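Local coordinates for Phosphoglucomutase/phosphomannomutase family protein (Burkholderia thailandensis, PDB 3UW2) that probably transfers a phosphoryl group within phosphosugars, as other phosphohexose mutases do, and carries a zinc ion at a metal site whose usual cofactor is magnesium, at residues Asp276-Tyr281 / Leu384-Pro389; Arg284-Phe289 / Arg310-Trp315; Gln301-Val306 / Pro343-Met348; Val352-Arg357 / Gly368-Glu373. All coordinates share one frame; numbering follows the deposited sequence.

Contact 1: Asp276-Tyr281 / Leu384-Pro389; sequences DGQIIY and LLNGLP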
# COMPACT_ATOMS: atom_id res chain seq x y z
N ASP A 276 -4.12 -13.38 -20.96
CA ASP A 276 -4.86 -12.63 -21.95
C ASP A 276 -4.96 -11.11 -21.68
O ASP A 276 -5.81 -10.43 -22.29
CB ASP A 276 -6.24 -13.27 -22.20
CG ASP A 276 -7.14 -13.32 -20.93
OD1 ASP A 276 -6.66 -13.32 -19.79
OD2 ASP A 276 -8.36 -13.38 -21.11
N GLY A 277 -4.10 -10.56 -20.81
CA GLY A 277 -3.99 -9.11 -20.73
C GLY A 277 -4.98 -8.37 -19.82
O GLY A 277 -5.16 -7.13 -19.93
N GLN A 278 -5.66 -9.10 -18.97
CA GLN A 278 -6.64 -8.51 -18.06
C GLN A 278 -5.97 -8.09 -16.76
O GLN A 278 -5.31 -8.91 -16.10
CB GLN A 278 -7.77 -9.51 -17.73
CG GLN A 278 -8.58 -10.02 -18.93
CD GLN A 278 -9.00 -8.90 -19.82
OE1 GLN A 278 -8.50 -8.78 -20.94
NE2 GLN A 278 -9.86 -8.04 -19.34
N ILE A 279 -6.15 -6.83 -16.37
CA ILE A 279 -5.68 -6.39 -15.06
C ILE A 279 -6.66 -6.92 -13.97
O ILE A 279 -7.83 -6.74 -14.10
CB ILE A 279 -5.61 -4.85 -14.96
CG1 ILE A 279 -4.68 -4.32 -16.05
CG2 ILE A 279 -5.18 -4.45 -13.53
CD1 ILE A 279 -5.09 -2.99 -16.62
N ILE A 280 -6.17 -7.58 -12.92
CA ILE A 280 -7.05 -8.04 -11.81
C ILE A 280 -6.94 -7.04 -10.65
O ILE A 280 -5.89 -6.95 -9.95
CB ILE A 280 -6.70 -9.51 -11.37
CG1 ILE A 280 -6.59 -10.43 -12.60
CG2 ILE A 280 -7.72 -10.07 -10.34
CD1 ILE A 280 -7.86 -10.62 -13.42
N TYR A 281 -7.96 -6.19 -10.51
CA TYR A 281 -7.93 -5.13 -9.49
C TYR A 281 -7.85 -5.70 -8.09
O TYR A 281 -8.26 -6.85 -7.86
CB TYR A 281 -9.11 -4.17 -9.62
CG TYR A 281 -8.93 -3.35 -10.84
CD1 TYR A 281 -9.73 -3.54 -11.96
CD2 TYR A 281 -7.87 -2.45 -10.92
CE1 TYR A 281 -9.51 -2.83 -13.15
CE2 TYR A 281 -7.62 -1.73 -12.09
CZ TYR A 281 -8.45 -1.92 -13.20
OH TYR A 281 -8.20 -1.20 -14.35
N LEU A 384 -8.98 -18.94 -13.55
CA LEU A 384 -9.30 -18.74 -12.12
C LEU A 384 -9.44 -17.27 -11.78
O LEU A 384 -10.42 -16.86 -11.18
CB LEU A 384 -8.25 -19.40 -11.22
CG LEU A 384 -8.49 -19.42 -9.69
CD1 LEU A 384 -9.73 -20.23 -9.30
CD2 LEU A 384 -7.29 -19.93 -8.91
N LEU A 385 -8.51 -16.43 -12.23
CA LEU A 385 -8.61 -14.99 -11.93
C LEU A 385 -9.75 -14.33 -12.70
O LEU A 385 -10.54 -13.60 -12.11
CB LEU A 385 -7.30 -14.26 -12.29
CG LEU A 385 -6.11 -14.62 -11.37
CD1 LEU A 385 -4.83 -14.19 -12.06
CD2 LEU A 385 -6.21 -13.94 -10.02
N ASN A 386 -9.85 -14.59 -13.99
CA ASN A 386 -10.92 -13.97 -14.79
C ASN A 386 -12.31 -14.34 -14.32
O ASN A 386 -13.26 -13.59 -14.54
CB ASN A 386 -10.77 -14.23 -16.31
CG ASN A 386 -9.58 -13.44 -16.91
OD1 ASN A 386 -9.40 -12.24 -16.61
ND2 ASN A 386 -8.76 -14.10 -17.74
N GLY A 387 -12.45 -15.50 -13.71
CA GLY A 387 -13.77 -15.95 -13.33
C GLY A 387 -14.20 -15.41 -11.96
O GLY A 387 -15.33 -15.65 -11.58
N LEU A 388 -13.32 -14.71 -11.24
CA LEU A 388 -13.73 -13.97 -10.03
C LEU A 388 -14.89 -13.05 -10.37
O LEU A 388 -15.02 -12.67 -11.50
CB LEU A 388 -12.53 -13.20 -9.44
CG LEU A 388 -11.51 -14.14 -8.72
CD1 LEU A 388 -10.18 -13.44 -8.63
CD2 LEU A 388 -12.01 -14.45 -7.34
N PRO A 389 -15.78 -12.76 -9.40
CA PRO A 389 -16.91 -11.86 -9.65
C PRO A 389 -16.39 -10.51 -10.19
O PRO A 389 -15.32 -10.05 -9.79
CB PRO A 389 -17.52 -11.66 -8.25
CG PRO A 389 -17.06 -12.85 -7.42
CD PRO A 389 -15.81 -13.37 -8.05
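The polar part of this contact is the carboxamide of N386, which reaches from helix 381-386 to the loop between strand 270-273 and helix 282-296. Its ND2 gives a hydrogen bond to D276 OD1 at 3.0 Å, moderately bent at 150° at the hydrogen. The acceptor lies close to the amide plane and is met on its syn lone pair, while carboxylate and amide planes stand 73° apart. D276 holds its CG between the backbone N and the carbonyl carbon (chi1 61°), a torsion that turns the carboxylate to the helix. The same OD1 takes a second hydrogen bond, from T274 OG1, which also receives the backbone N-H of Q278.

On the other branch of the amide, N386 OD1 sits 3.3 Å from Q278 CG, a van der Waals contact with the methylene part of a chain that crosses at about a right angle.

The apolar part lies deeper. I280 CD1 rests on L385 CB at 3.9 Å, with CG1 equally near that carbon, and L385 also packs on L288 and L375. I280 is further tied to V272 by backbone hydrogen bonding.

With one oxygen bonded to both T274 and N386, the carboxylate of D276 is held from two residues, and the polar pairing near the surface lies beside a buried Ile-Leu contact that joins the loop between strand 270-273 and helix 282-296 to helix 381-386.

Contact 2: Arg284-Phe289 / Arg310-Trp315; sequences RQLMLF and RNLARW
Two nearly parallel helices of the third alpha/beta/alpha domain, 282-296 and 311-318, pack side by side here, and M287 is the side chain wedged between them. Their local axes run 7° apart at a closest approach of 10.2 Å. M287 keeps its CG beside the backbone N (chi1 -71°) and bends only at chi3, a shape that lays CB, CG and SD along the indole of W315. CB stands nearly over the middle of the five-membered ring, 3.6 Å from its centroid, a CH-pi contact. SD follows at 4.3 Å from the same W315 centroid but more obliquely, making a Met-aromatic contact. The indole nitrogen is used as well: W315 NE1 points to the backbone oxygen M287 O at 2.8 Å, although the 129° angle at the hydrogen makes this a weak hydrogen bond. One residue therefore meets the tryptophan both through its side chain and through its carbonyl.

Helix 282-296 leads into strand 301-305 of the domain's mixed sheet, and helix 311-318 is the crossover from that strand to its parallel neighbour 322-326; Y304 of strand 301-305 packs against L286 and L312 beneath the helix pair. On this inner side L312 CD2 presses on M287 CG at 3.6 Å, and L312 CD1 meets L286 CD2 at 4.2 Å, the two leucine side chains crossing at about a right angle. Toward the outer side N311 CB lies 4.1 Å from M287 SD, and P389 touches M287, N311 and W315 together. W315 also has a cation-pi partner in K319.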
# COMPACT_ATOMS: atom_id res chain seq x y z
N ARG A 284 -10.68 -7.65 -6.44
CA ARG A 284 -10.90 -9.06 -6.89
C ARG A 284 -9.88 -10.01 -6.33
O ARG A 284 -10.20 -11.12 -5.91
CB ARG A 284 -10.98 -9.17 -8.41
CG ARG A 284 -12.26 -8.52 -8.93
CD ARG A 284 -12.14 -8.45 -10.43
NE ARG A 284 -12.68 -9.63 -11.06
CZ ARG A 284 -12.30 -10.03 -12.26
NH1 ARG A 284 -11.33 -9.39 -12.91
NH2 ARG A 284 -12.86 -11.09 -12.82
N GLN A 285 -8.63 -9.56 -6.31
CA GLN A 285 -7.57 -10.30 -5.61
C GLN A 285 -7.97 -10.68 -4.16
O GLN A 285 -7.67 -11.78 -3.70
CB GLN A 285 -6.29 -9.49 -5.57
CG GLN A 285 -5.63 -9.22 -6.96
CD GLN A 285 -4.33 -8.42 -6.77
OE1 GLN A 285 -3.48 -8.76 -5.90
NE2 GLN A 285 -4.21 -7.32 -7.50
N LEU A 286 -8.46 -9.71 -3.42
CA LEU A 286 -8.87 -9.92 -2.02
C LEU A 286 -9.96 -10.99 -1.91
O LEU A 286 -9.95 -11.75 -0.94
CB LEU A 286 -9.35 -8.61 -1.36
CG LEU A 286 -9.54 -8.67 0.16
CD1 LEU A 286 -8.19 -8.88 0.82
CD2 LEU A 286 -10.17 -7.38 0.65
N MET A 287 -10.90 -11.06 -2.87
CA MET A 287 -11.87 -12.18 -2.85
C MET A 287 -11.16 -13.54 -2.85
O MET A 287 -11.52 -14.46 -2.11
CB MET A 287 -12.91 -12.04 -3.96
CG MET A 287 -13.87 -10.88 -3.65
SD MET A 287 -15.32 -10.58 -4.70
CE MET A 287 -14.64 -9.75 -6.14
N LEU A 288 -10.09 -13.66 -3.64
CA LEU A 288 -9.47 -14.95 -3.82
C LEU A 288 -8.70 -15.31 -2.54
O LEU A 288 -8.67 -16.48 -2.07
CB LEU A 288 -8.54 -14.89 -5.08
CG LEU A 288 -7.83 -16.15 -5.54
CD1 LEU A 288 -8.81 -17.08 -6.31
CD2 LEU A 288 -6.58 -15.85 -6.43
N PHE A 289 -8.04 -14.30 -1.99
CA PHE A 289 -7.34 -14.51 -0.72
C PHE A 289 -8.31 -14.82 0.46
O PHE A 289 -8.05 -15.67 1.30
CB PHE A 289 -6.53 -13.22 -0.41
CG PHE A 289 -5.37 -13.02 -1.33
CD1 PHE A 289 -4.43 -14.07 -1.51
CD2 PHE A 289 -5.13 -11.77 -1.90
CE1 PHE A 289 -3.34 -13.91 -2.37
CE2 PHE A 289 -4.02 -11.59 -2.76
CZ PHE A 289 -3.13 -12.68 -2.98
N ARG A 310 -18.97 -3.77 -4.65
CA ARG A 310 -20.19 -4.24 -3.97
C ARG A 310 -20.08 -5.79 -3.77
O ARG A 310 -20.57 -6.34 -2.79
CB ARG A 310 -21.45 -3.80 -4.77
CG ARG A 310 -22.76 -3.79 -3.94
CD ARG A 310 -24.02 -3.17 -4.59
NE ARG A 310 -24.93 -4.16 -5.18
CZ ARG A 310 -24.62 -4.98 -6.19
NH1 ARG A 310 -25.53 -5.85 -6.67
NH2 ARG A 310 -23.41 -4.96 -6.73
N ASN A 311 -19.38 -6.48 -4.67
CA ASN A 311 -19.33 -7.97 -4.62
C ASN A 311 -18.61 -8.58 -3.43
O ASN A 311 -18.82 -9.73 -3.09
CB ASN A 311 -18.71 -8.54 -5.91
CG ASN A 311 -19.57 -8.31 -7.12
OD1 ASN A 311 -20.80 -8.36 -7.04
ND2 ASN A 311 -18.93 -8.08 -8.27
N LEU A 312 -17.75 -7.82 -2.79
CA LEU A 312 -17.02 -8.37 -1.66
C LEU A 312 -17.86 -8.79 -0.44
O LEU A 312 -17.62 -9.86 0.13
CB LEU A 312 -15.89 -7.37 -1.23
CG LEU A 312 -14.48 -7.71 -1.70
CD1 LEU A 312 -13.54 -6.49 -1.68
CD2 LEU A 312 -13.94 -8.80 -0.76
N ALA A 313 -18.81 -7.97 -0.04
CA ALA A 313 -19.64 -8.29 1.13
C ALA A 313 -20.26 -9.69 0.99
O ALA A 313 -20.12 -10.53 1.90
CB ALA A 313 -20.75 -7.24 1.32
N ARG A 314 -20.95 -9.92 -0.13
CA ARG A 314 -21.66 -11.17 -0.39
C ARG A 314 -20.66 -12.35 -0.49
O ARG A 314 -20.84 -13.42 0.12
CB ARG A 314 -22.47 -11.05 -1.68
CG ARG A 314 -23.21 -12.36 -2.01
CD ARG A 314 -23.88 -12.34 -3.39
NE ARG A 314 -25.19 -11.73 -3.22
CZ ARG A 314 -26.23 -12.32 -2.61
NH1 ARG A 314 -26.14 -13.56 -2.15
NH2 ARG A 314 -27.38 -11.67 -2.48
N TRP A 315 -19.58 -12.12 -1.23
CA TRP A 315 -18.54 -13.12 -1.36
C TRP A 315 -18.03 -13.55 -0.00
O TRP A 315 -17.95 -14.78 0.31
CB TRP A 315 -17.44 -12.54 -2.21
CG TRP A 315 -16.28 -13.47 -2.36
CD1 TRP A 315 -15.18 -13.56 -1.53
CD2 TRP A 315 -16.07 -14.49 -3.42
NE1 TRP A 315 -14.34 -14.54 -1.98
CE2 TRP A 315 -14.79 -15.12 -3.12
CE3 TRP A 315 -16.78 -14.91 -4.55
CZ2 TRP A 315 -14.26 -16.13 -3.91
CZ3 TRP A 315 -16.22 -15.93 -5.36
CH2 TRP A 315 -15.00 -16.53 -5.03

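Contact 3: Gln301-Val306 / Pro343-Met348; sequences QIIYDV and PLAGEM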
# COMPACT_ATOMS: atom_id res chain seq x y z
N GLN A 301 -13.26 -11.89 10.37
CA GLN A 301 -13.57 -10.62 9.66
C GLN A 301 -12.59 -10.45 8.50
O GLN A 301 -11.45 -10.85 8.62
CB GLN A 301 -13.45 -9.43 10.61
CG GLN A 301 -14.64 -9.40 11.59
CD GLN A 301 -14.47 -8.32 12.64
OE1 GLN A 301 -13.45 -8.28 13.40
NE2 GLN A 301 -15.45 -7.42 12.67
N ILE A 302 -13.04 -9.84 7.40
CA ILE A 302 -12.13 -9.50 6.29
C ILE A 302 -12.36 -8.02 6.07
O ILE A 302 -13.51 -7.59 5.86
CB ILE A 302 -12.50 -10.26 4.99
CG1 ILE A 302 -12.49 -11.79 5.22
CG2 ILE A 302 -11.63 -9.79 3.79
CD1 ILE A 302 -11.13 -12.39 5.58
N ILE A 303 -11.30 -7.24 6.20
CA ILE A 303 -11.40 -5.77 6.11
C ILE A 303 -11.10 -5.25 4.69
O ILE A 303 -10.12 -5.67 4.08
CB ILE A 303 -10.44 -5.09 7.13
CG1 ILE A 303 -10.78 -5.56 8.58
CG2 ILE A 303 -10.56 -3.53 7.00
CD1 ILE A 303 -9.65 -5.34 9.63
N TYR A 304 -11.91 -4.33 4.18
CA TYR A 304 -11.55 -3.68 2.95
C TYR A 304 -12.11 -2.25 3.00
O TYR A 304 -12.87 -1.92 3.92
CB TYR A 304 -12.14 -4.45 1.77
CG TYR A 304 -13.64 -4.71 1.89
CD1 TYR A 304 -14.59 -3.83 1.30
CD2 TYR A 304 -14.12 -5.83 2.56
CE1 TYR A 304 -15.95 -4.07 1.38
CE2 TYR A 304 -15.49 -6.09 2.64
CZ TYR A 304 -16.39 -5.22 2.05
OH TYR A 304 -17.75 -5.48 2.12
N ASP A 305 -11.80 -1.42 2.02
CA ASP A 305 -12.14 0.00 2.13
C ASP A 305 -13.37 0.33 1.27
O ASP A 305 -13.81 -0.49 0.45
CB ASP A 305 -10.89 0.85 1.81
CG ASP A 305 -10.53 0.87 0.29
OD1 ASP A 305 -10.40 -0.22 -0.35
OD2 ASP A 305 -10.39 1.99 -0.26
N VAL A 306 -13.98 1.49 1.48
CA VAL A 306 -15.14 1.91 0.73
C VAL A 306 -15.02 2.08 -0.80
O VAL A 306 -16.02 2.39 -1.48
CB VAL A 306 -15.61 3.25 1.26
CG1 VAL A 306 -16.30 3.06 2.64
CG2 VAL A 306 -14.44 4.24 1.23
N PRO A 343 -7.74 -11.60 10.20
CA PRO A 343 -6.62 -12.25 9.55
C PRO A 343 -6.16 -11.58 8.23
O PRO A 343 -5.04 -11.85 7.80
CB PRO A 343 -7.13 -13.70 9.33
CG PRO A 343 -8.60 -13.45 9.01
CD PRO A 343 -8.98 -12.41 10.09
N LEU A 344 -6.97 -10.71 7.60
CA LEU A 344 -6.67 -10.21 6.25
C LEU A 344 -7.41 -8.87 6.00
O LEU A 344 -8.57 -8.74 6.45
CB LEU A 344 -7.28 -11.19 5.21
CG LEU A 344 -7.07 -10.92 3.73
CD1 LEU A 344 -5.56 -10.94 3.36
CD2 LEU A 344 -7.88 -11.98 2.91
N ALA A 345 -6.75 -7.91 5.34
CA ALA A 345 -7.42 -6.64 4.81
C ALA A 345 -6.85 -6.34 3.44
O ALA A 345 -5.75 -6.77 3.14
CB ALA A 345 -7.16 -5.47 5.71
N GLY A 346 -7.56 -5.57 2.63
CA GLY A 346 -6.96 -5.12 1.39
C GLY A 346 -7.67 -3.82 1.01
O GLY A 346 -8.79 -3.59 1.49
N GLU A 347 -7.01 -2.97 0.23
CA GLU A 347 -7.65 -1.76 -0.27
C GLU A 347 -7.56 -1.72 -1.77
O GLU A 347 -6.67 -2.31 -2.37
CB GLU A 347 -6.94 -0.54 0.21
CG GLU A 347 -6.57 -0.47 1.67
CD GLU A 347 -5.58 0.66 1.83
OE1 GLU A 347 -4.37 0.41 1.67
OE2 GLU A 347 -6.02 1.81 2.02
N MET A 348 -8.49 -0.98 -2.36
CA MET A 348 -8.56 -0.86 -3.82
C MET A 348 -7.18 -0.47 -4.42
O MET A 348 -6.69 -1.13 -5.36
CB MET A 348 -9.67 0.14 -4.18
CG MET A 348 -10.13 0.05 -5.62
SD MET A 348 -10.40 -1.69 -6.01
CE MET A 348 -10.79 -1.47 -7.74
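Strands 301-305 and 344-346 run nearly parallel, their local axes coming within 4.7 Å, with I303 bonded to both neighbours of A345. I303 N gives a nearly straight hydrogen bond (170°) to L344 O at 3.1 Å, and I303 O receives G346 N at 2.9 Å. Y304 CA also makes a CA-H...O contact to G346 O at 3.1 Å.

Past G346 a side chain takes over. D305 OD1 accepts the backbone N-H of M348 at 2.9 Å, on the syn side though 30° out of the carboxylate plane; its chi1 of 73° swings CG in between the backbone N and the carbonyl carbon and across to segment 343-348. OD2 is bonded to T328, while E347 has its own partner in the backbone N-H of G329.

I303 CB and A345 CB touch at 3.6 Å on the face covered by helix 330-340. On the other face I302 CD1 lies 4.0 Å from L344 CB, and L344 packs against L286 of helix 282-296.

Such a parallel pair, sandwiched by helices and central in a four-stranded mixed sheet, is typical of the alpha/beta/alpha domains of phosphohexose mutases; here the side chain of E347 is about 10 Å from the zinc ion.

Contact 4: Val352-Arg357 / Gly368-Glu373; sequences VFFKDR and GARLLE
R370 is bent at both chi2 (-69°) and chi3 (-71°), and this doubled-back chain slides over the ring of F354 and brings its guanidinium to the turn at D356 and R357. CG lies over the centre of the F354 ring, 3.9 Å from the centroid, as a CH-pi contact. Further out, F354 CD1 comes 3.4 Å from R370 CZ against one face of the guanidinium, the planes inclined at 42°.

R370 grips D356 end-on with two nitrogens. NH2 makes a salt bridge to OD2 at 2.9 Å, and NH1 binds the backbone oxygen D356 O at 3.0 Å, in the guanidinium plane but above the carbonyl plane. D356 OD2 also pairs with R296, and NH1 with the hydroxyl of Y366.

This network joins the edge strand 352-354 of the domain III sheet to helix 364-375, which packs beside helix 282-296. Across the opposite face of R370 lies the R357 guanidinium, stacked with centres 4.2 Å apart. The close approach of two positive groups is probably offset by their acidic partners: R357 NH1 and NH2 each take one oxygen of E373, 2.9 Å for NH1 to OE1, with both syn lone pairs in use and the planes nearly coplanar. E373 is extended, reaching R357 from the opposite direction, while R357 NE makes a salt bridge to D188.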
# COMPACT_ATOMS: atom_id res chain seq x y z
N VAL A 352 -2.16 -5.03 0.40
CA VAL A 352 -2.87 -6.19 0.91
C VAL A 352 -2.15 -6.61 2.19
O VAL A 352 -0.89 -6.73 2.20
CB VAL A 352 -2.89 -7.34 -0.15
CG1 VAL A 352 -3.69 -8.55 0.36
CG2 VAL A 352 -3.55 -6.88 -1.45
N PHE A 353 -2.92 -6.80 3.26
CA PHE A 353 -2.30 -6.99 4.56
C PHE A 353 -2.66 -8.39 5.07
O PHE A 353 -3.81 -8.63 5.46
CB PHE A 353 -2.83 -5.96 5.57
CG PHE A 353 -2.73 -4.51 5.13
CD1 PHE A 353 -3.58 -3.99 4.14
CD2 PHE A 353 -1.87 -3.62 5.81
CE1 PHE A 353 -3.54 -2.61 3.82
CE2 PHE A 353 -1.82 -2.26 5.48
CZ PHE A 353 -2.66 -1.76 4.49
N PHE A 354 -1.68 -9.30 5.12
CA PHE A 354 -1.86 -10.64 5.71
C PHE A 354 -1.38 -10.62 7.16
O PHE A 354 -0.21 -10.37 7.39
CB PHE A 354 -1.02 -11.72 4.98
CG PHE A 354 -1.50 -12.01 3.57
CD1 PHE A 354 -2.48 -12.99 3.35
CD2 PHE A 354 -1.04 -11.21 2.48
CE1 PHE A 354 -2.96 -13.24 2.04
CE2 PHE A 354 -1.52 -11.49 1.19
CZ PHE A 354 -2.47 -12.49 0.98
N LYS A 355 -2.29 -10.88 8.11
CA LYS A 355 -1.92 -11.21 9.45
C LYS A 355 -1.86 -12.72 9.54
O LYS A 355 -0.89 -13.28 10.08
CB LYS A 355 -2.90 -10.63 10.48
CG LYS A 355 -2.61 -11.07 11.92
CD LYS A 355 -1.22 -10.65 12.38
CE LYS A 355 -0.96 -11.30 13.75
NZ LYS A 355 -0.49 -10.11 14.47
N ASP A 356 -2.85 -13.41 8.97
CA ASP A 356 -2.78 -14.92 8.88
C ASP A 356 -1.44 -15.38 8.34
O ASP A 356 -1.04 -14.94 7.24
CB ASP A 356 -3.90 -15.35 7.92
CG ASP A 356 -3.80 -16.80 7.52
OD1 ASP A 356 -4.19 -17.61 8.35
OD2 ASP A 356 -3.41 -17.12 6.37
N ARG A 357 -0.68 -16.16 9.13
CA ARG A 357 0.62 -16.78 8.72
C ARG A 357 1.70 -15.74 8.47
O ARG A 357 2.76 -16.03 7.89
CB ARG A 357 0.46 -17.63 7.44
CG ARG A 357 -0.43 -18.85 7.66
CD ARG A 357 -0.87 -19.51 6.34
NE ARG A 357 0.28 -19.92 5.49
CZ ARG A 357 0.18 -20.09 4.18
NH1 ARG A 357 -1.01 -19.89 3.52
NH2 ARG A 357 1.26 -20.39 3.52
N GLY A 368 2.46 -11.45 -3.59
CA GLY A 368 2.78 -12.21 -4.79
C GLY A 368 2.96 -13.70 -4.47
O GLY A 368 2.46 -14.55 -5.17
N ALA A 369 3.69 -14.00 -3.40
CA ALA A 369 3.93 -15.36 -3.02
C ALA A 369 2.62 -16.04 -2.61
O ALA A 369 2.39 -17.21 -2.98
CB ALA A 369 4.95 -15.39 -1.88
N ARG A 370 1.74 -15.32 -1.90
CA ARG A 370 0.52 -15.92 -1.43
C ARG A 370 -0.36 -16.17 -2.65
O ARG A 370 -1.10 -17.14 -2.67
CB ARG A 370 -0.21 -15.02 -0.42
CG ARG A 370 0.46 -14.98 0.98
CD ARG A 370 0.32 -16.32 1.70
NE ARG A 370 -1.10 -16.54 2.14
CZ ARG A 370 -1.57 -16.29 3.37
NH1 ARG A 370 -0.74 -15.90 4.38
NH2 ARG A 370 -2.85 -16.54 3.62
N LEU A 371 -0.29 -15.29 -3.65
CA LEU A 371 -1.13 -15.44 -4.88
C LEU A 371 -0.60 -16.69 -5.65
O LEU A 371 -1.38 -17.57 -6.03
CB LEU A 371 -1.02 -14.16 -5.70
CG LEU A 371 -1.77 -14.17 -7.04
CD1 LEU A 371 -3.20 -14.60 -6.82
CD2 LEU A 371 -1.69 -12.80 -7.69
N LEU A 372 0.73 -16.83 -5.80
CA LEU A 372 1.29 -18.02 -6.46
C LEU A 372 0.90 -19.35 -5.73
O LEU A 372 0.69 -20.37 -6.35
CB LEU A 372 2.81 -17.91 -6.57
CG LEU A 372 3.48 -16.82 -7.42
CD1 LEU A 372 4.96 -16.79 -7.18
CD2 LEU A 372 3.18 -17.16 -8.86
N GLU A 373 0.85 -19.33 -4.41
CA GLU A 373 0.45 -20.53 -3.66
C GLU A 373 -0.94 -21.04 -4.12
O GLU A 373 -1.15 -22.26 -4.26
CB GLU A 373 0.37 -20.17 -2.18
CG GLU A 373 -0.07 -21.34 -1.29
CD GLU A 373 -0.06 -20.94 0.19
OE1 GLU A 373 -0.93 -20.13 0.65
OE2 GLU A 373 0.84 -21.43 0.87

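In the fold
Contact 3 is the buried centre of the domain III sheet, held mainly by backbone bonds, and contact 4 starts from the strand beside it: F353 N bonds A345 O, and D356 N bonds P343 O. Contact 2 lies on one face of that sheet, its L286 packed on Y304 and L344, and is almost wholly apolar. Helix 282-296 is common ground, since F289 meets F354 and L371 of contact 4, whose chemistry is mainly ionic. Contact 1 is the most exposed, pairing an amide with a carboxylate at the surface; R284 of the 284-289 segment ties it to contact 2 through the carbonyls of L388 and P389.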